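Local coordinates for glycosyltransferase-stabilizing protein Gtf2 (Streptococcus gordonii, PDB 5E9T) that stabilizes the glycosyltransferase GtfA and joins it in a complex that attaches the first GlcNAc to the serine-rich repeat adhesin GspB, at residues Arg80-His92 and Val102-Leu114. Residues are numbered along the deposited sequence; the frame is centred on the assembly and turned at random.
Sequences RVSDMGEERARIH and VKQVDWLDKKGQL
Arg90 and Asp106 form an antiparallel hydrogen-bonded pair: Asp106 N reaches Arg90 O at 2.6 Å, within the carbonyl plane, while Arg90 N donates to Asp106 O at 2.8 Å. His92 N continues the pattern to Gln104 O, and Leu108 N to Arg88 O. At the far end the regular pairing gives way to a classic beta bulge, in which Lys103 and Gln104 both face His92; Lys103 N binds His92 O at 3.0 Å, whereas the bond from Gln104 N is weak. Strands 86-92 and 102-108 run 164° apart in direction.

On the face carrying Arg90, His92, Gln104 and Asp106, the imidazole presents its edge to the carboxylate, the two planes being 79° apart, and His92 NE2 makes a weak bond to Asp106 OD2 at 3.4 Å. The other oxygen, OD1, accepts from Gln104 NE2 on its syn side and bonds Ser117 of the next strand, so both carboxylate oxygens have partners. Arg90, extended from CG to NE, lays one guanidinium face over Leu108 CD1.

The other face, with Ala89, Ile91, Val105 and Trp107, is largely apolar between the two strands. Ala89 CB sits over the six-membered ring of Trp107, 3.7 Å from its centroid and 20° off the normal, a CH-pi contact. Val105 CG2, anti to the backbone N, packs against both Ala89 CB and Ile91 CG1. Trp107 NE1 bonds Glu118, and its ring makes a cation-pi contact with Arg188 of a Gtf1 chain. Together these contacts describe a twisted beta hairpin, 86-94 with 101-108, within the meandering antiparallel sheet of GtfB, whose open end, at Arg88 and Leu108, meets the glycosyltransferase Gtf1.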
# COMPACT_ATOMS: atom_id res chain seq x y z
N ARG B 80 1.35 1.02 -18.86
CA ARG B 80 1.21 0.90 -17.42
C ARG B 80 0.86 2.25 -16.81
O ARG B 80 1.25 3.30 -17.33
CB ARG B 80 2.51 0.36 -16.80
CG ARG B 80 2.51 0.18 -15.29
CD ARG B 80 3.91 0.44 -14.75
NE ARG B 80 4.21 -0.33 -13.54
CZ ARG B 80 4.58 -1.60 -13.55
NH1 ARG B 80 4.70 -2.25 -14.70
NH2 ARG B 80 4.84 -2.23 -12.41
N VAL B 81 0.11 2.21 -15.71
CA VAL B 81 -0.09 3.37 -14.85
C VAL B 81 0.52 3.05 -13.49
O VAL B 81 0.32 1.95 -12.96
CB VAL B 81 -1.58 3.72 -14.69
CG1 VAL B 81 -1.74 4.96 -13.82
CG2 VAL B 81 -2.21 3.97 -16.04
N SER B 82 1.27 4.01 -12.94
CA SER B 82 1.96 3.81 -11.67
C SER B 82 1.71 4.97 -10.73
O SER B 82 1.55 6.12 -11.15
CB SER B 82 3.47 3.65 -11.88
OG SER B 82 3.79 2.33 -12.27
N ASP B 83 1.67 4.65 -9.43
CA ASP B 83 1.70 5.63 -8.35
C ASP B 83 2.95 5.33 -7.54
O ASP B 83 3.05 4.26 -6.92
CB ASP B 83 0.44 5.54 -7.48
CG ASP B 83 0.34 6.68 -6.47
OD1 ASP B 83 1.32 7.44 -6.31
OD2 ASP B 83 -0.72 6.81 -5.81
N MSE B 84 3.91 6.25 -7.56
CA MSE B 84 5.19 6.08 -6.89
C MSE B 84 5.84 4.74 -7.24
O MSE B 84 6.34 4.04 -6.36
CB MSE B 84 5.03 6.21 -5.37
CG MSE B 84 4.45 7.54 -4.94
SE MSE B 84 5.62 9.02 -5.42
CE MSE B 84 6.98 8.75 -4.06
N GLY B 85 5.81 4.40 -8.52
CA GLY B 85 6.41 3.18 -9.01
C GLY B 85 5.60 1.92 -8.80
O GLY B 85 5.96 0.88 -9.35
N GLU B 86 4.51 1.98 -8.04
CA GLU B 86 3.69 0.81 -7.78
C GLU B 86 2.64 0.65 -8.87
O GLU B 86 1.95 1.61 -9.23
CB GLU B 86 3.03 0.90 -6.40
CG GLU B 86 3.91 0.39 -5.27
CD GLU B 86 3.38 0.74 -3.90
OE1 GLU B 86 4.12 1.36 -3.12
OE2 GLU B 86 2.21 0.41 -3.61
N GLU B 87 2.52 -0.58 -9.39
CA GLU B 87 1.64 -0.83 -10.52
C GLU B 87 0.18 -0.61 -10.13
O GLU B 87 -0.29 -1.10 -9.09
CB GLU B 87 1.83 -2.25 -11.05
CG GLU B 87 1.05 -2.53 -12.32
CD GLU B 87 1.24 -3.95 -12.82
OE1 GLU B 87 1.53 -4.83 -11.99
OE2 GLU B 87 1.09 -4.18 -14.04
N ARG B 88 -0.53 0.12 -10.97
CA ARG B 88 -1.93 0.45 -10.74
C ARG B 88 -2.82 -0.06 -11.87
O ARG B 88 -3.80 -0.77 -11.60
CB ARG B 88 -2.09 1.96 -10.52
CG ARG B 88 -1.57 2.39 -9.15
CD ARG B 88 -2.10 1.49 -8.04
NE ARG B 88 -1.83 2.03 -6.71
CZ ARG B 88 -0.99 1.49 -5.84
NH1 ARG B 88 -0.34 0.37 -6.13
NH2 ARG B 88 -0.81 2.06 -4.66
N ALA B 89 -2.56 0.33 -13.11
CA ALA B 89 -3.35 -0.14 -14.23
C ALA B 89 -2.47 -0.76 -15.31
O ALA B 89 -1.26 -0.51 -15.37
CB ALA B 89 -4.19 0.99 -14.84
N ARG B 90 -3.09 -1.59 -16.14
CA ARG B 90 -2.52 -2.03 -17.41
C ARG B 90 -3.32 -1.41 -18.54
O ARG B 90 -4.55 -1.51 -18.57
CB ARG B 90 -2.55 -3.55 -17.54
CG ARG B 90 -2.09 -4.29 -16.31
CD ARG B 90 -1.69 -5.72 -16.64
NE ARG B 90 -1.21 -6.42 -15.46
CZ ARG B 90 -2.00 -6.96 -14.55
NH1 ARG B 90 -3.32 -6.90 -14.69
NH2 ARG B 90 -1.48 -7.58 -13.49
N ILE B 91 -2.63 -0.75 -19.47
CA ILE B 91 -3.26 -0.18 -20.66
C ILE B 91 -3.03 -1.14 -21.81
O ILE B 91 -1.88 -1.43 -22.17
CB ILE B 91 -2.70 1.21 -20.98
CG1 ILE B 91 -3.11 2.21 -19.91
CG2 ILE B 91 -3.18 1.66 -22.35
CD1 ILE B 91 -1.97 3.06 -19.43
N HIS B 92 -4.12 -1.62 -22.40
CA HIS B 92 -4.07 -2.61 -23.46
C HIS B 92 -4.28 -1.95 -24.81
O HIS B 92 -5.13 -1.06 -24.95
CB HIS B 92 -5.11 -3.71 -23.24
CG HIS B 92 -4.81 -4.57 -22.05
ND1 HIS B 92 -3.75 -5.45 -22.02
CD2 HIS B 92 -5.43 -4.67 -20.85
CE1 HIS B 92 -3.74 -6.06 -20.85
NE2 HIS B 92 -4.74 -5.61 -20.12
N VAL B 102 -5.37 3.16 -27.39
CA VAL B 102 -5.96 2.64 -26.17
C VAL B 102 -7.25 1.90 -26.49
O VAL B 102 -8.20 2.48 -27.03
CB VAL B 102 -6.22 3.76 -25.15
CG1 VAL B 102 -6.79 3.17 -23.87
CG2 VAL B 102 -4.93 4.52 -24.86
N LYS B 103 -7.28 0.61 -26.16
CA LYS B 103 -8.46 -0.23 -26.25
C LYS B 103 -9.13 -0.36 -24.88
O LYS B 103 -10.29 0.02 -24.70
CB LYS B 103 -8.08 -1.61 -26.80
CG LYS B 103 -9.07 -2.73 -26.56
CD LYS B 103 -8.46 -4.06 -27.00
CE LYS B 103 -9.28 -5.25 -26.53
NZ LYS B 103 -8.45 -6.49 -26.54
N GLN B 104 -8.40 -0.90 -23.91
CA GLN B 104 -8.94 -1.21 -22.59
C GLN B 104 -7.86 -0.96 -21.54
O GLN B 104 -6.71 -1.38 -21.73
CB GLN B 104 -9.41 -2.66 -22.57
CG GLN B 104 -9.73 -3.27 -21.23
CD GLN B 104 -9.94 -4.77 -21.35
OE1 GLN B 104 -10.10 -5.29 -22.45
NE2 GLN B 104 -9.94 -5.46 -20.22
N VAL B 105 -8.21 -0.28 -20.45
CA VAL B 105 -7.29 -0.04 -19.35
C VAL B 105 -7.79 -0.79 -18.12
O VAL B 105 -8.95 -0.64 -17.72
CB VAL B 105 -7.11 1.46 -19.06
CG1 VAL B 105 -8.45 2.15 -18.85
CG2 VAL B 105 -6.20 1.66 -17.86
N ASP B 106 -6.92 -1.62 -17.53
CA ASP B 106 -7.28 -2.55 -16.47
C ASP B 106 -6.74 -2.04 -15.14
O ASP B 106 -5.53 -2.13 -14.89
CB ASP B 106 -6.70 -3.94 -16.77
CG ASP B 106 -7.63 -4.79 -17.60
OD1 ASP B 106 -8.70 -4.28 -18.01
OD2 ASP B 106 -7.29 -5.96 -17.86
N TRP B 107 -7.62 -1.57 -14.27
CA TRP B 107 -7.21 -1.04 -12.97
C TRP B 107 -7.06 -2.16 -11.95
O TRP B 107 -7.83 -3.12 -11.93
CB TRP B 107 -8.21 0.00 -12.48
CG TRP B 107 -8.19 1.25 -13.29
CD1 TRP B 107 -9.05 1.60 -14.29
CD2 TRP B 107 -7.24 2.32 -13.19
NE1 TRP B 107 -8.70 2.82 -14.81
CE2 TRP B 107 -7.59 3.29 -14.15
CE3 TRP B 107 -6.13 2.56 -12.37
CZ2 TRP B 107 -6.88 4.47 -14.32
CZ3 TRP B 107 -5.42 3.74 -12.54
CH2 TRP B 107 -5.80 4.68 -13.51
N LEU B 108 -6.06 -2.01 -11.08
CA LEU B 108 -5.73 -3.02 -10.08
C LEU B 108 -5.85 -2.43 -8.69
O LEU B 108 -5.87 -1.21 -8.51
CB LEU B 108 -4.31 -3.56 -10.28
CG LEU B 108 -3.88 -3.91 -11.71
CD1 LEU B 108 -2.43 -4.37 -11.74
CD2 LEU B 108 -4.80 -4.95 -12.31
N ASP B 109 -5.95 -3.31 -7.69
CA ASP B 109 -5.80 -2.89 -6.31
C ASP B 109 -4.34 -3.05 -5.89
O ASP B 109 -3.49 -3.48 -6.67
CB ASP B 109 -6.76 -3.66 -5.39
CG ASP B 109 -6.53 -5.17 -5.41
OD1 ASP B 109 -5.41 -5.63 -5.69
OD2 ASP B 109 -7.51 -5.90 -5.13
N LYS B 110 -4.05 -2.71 -4.63
CA LYS B 110 -2.66 -2.66 -4.19
C LYS B 110 -2.04 -4.04 -4.07
O LYS B 110 -0.81 -4.15 -4.01
CB LYS B 110 -2.56 -1.92 -2.86
CG LYS B 110 -2.99 -0.46 -2.95
CD LYS B 110 -2.78 0.27 -1.64
CE LYS B 110 -3.19 1.73 -1.77
NZ LYS B 110 -2.11 2.67 -1.33
N LYS B 111 -2.84 -5.10 -4.05
CA LYS B 111 -2.32 -6.45 -4.13
C LYS B 111 -2.21 -6.95 -5.56
O LYS B 111 -1.81 -8.10 -5.77
CB LYS B 111 -3.17 -7.42 -3.30
CG LYS B 111 -3.21 -7.09 -1.82
CD LYS B 111 -4.21 -7.97 -1.09
CE LYS B 111 -4.40 -7.51 0.35
NZ LYS B 111 -4.25 -6.04 0.48
N GLY B 112 -2.56 -6.12 -6.54
CA GLY B 112 -2.32 -6.43 -7.93
C GLY B 112 -3.42 -7.17 -8.65
O GLY B 112 -3.25 -7.49 -9.84
N GLN B 113 -4.54 -7.47 -7.99
CA GLN B 113 -5.64 -8.17 -8.65
C GLN B 113 -6.45 -7.23 -9.52
O GLN B 113 -6.53 -6.02 -9.27
CB GLN B 113 -6.57 -8.82 -7.63
CG GLN B 113 -5.89 -9.37 -6.40
CD GLN B 113 -6.89 -9.64 -5.29
OE1 GLN B 113 -8.04 -9.99 -5.55
NE2 GLN B 113 -6.46 -9.46 -4.05
N LEU B 114 -7.07 -7.80 -10.55
CA LEU B 114 -7.90 -7.03 -11.47
C LEU B 114 -9.22 -6.66 -10.81
O LEU B 114 -9.85 -7.48 -10.14
CB LEU B 114 -8.14 -7.82 -12.75
CG LEU B 114 -9.05 -7.19 -13.80
CD1 LEU B 114 -8.42 -5.94 -14.39
CD2 LEU B 114 -9.35 -8.20 -14.89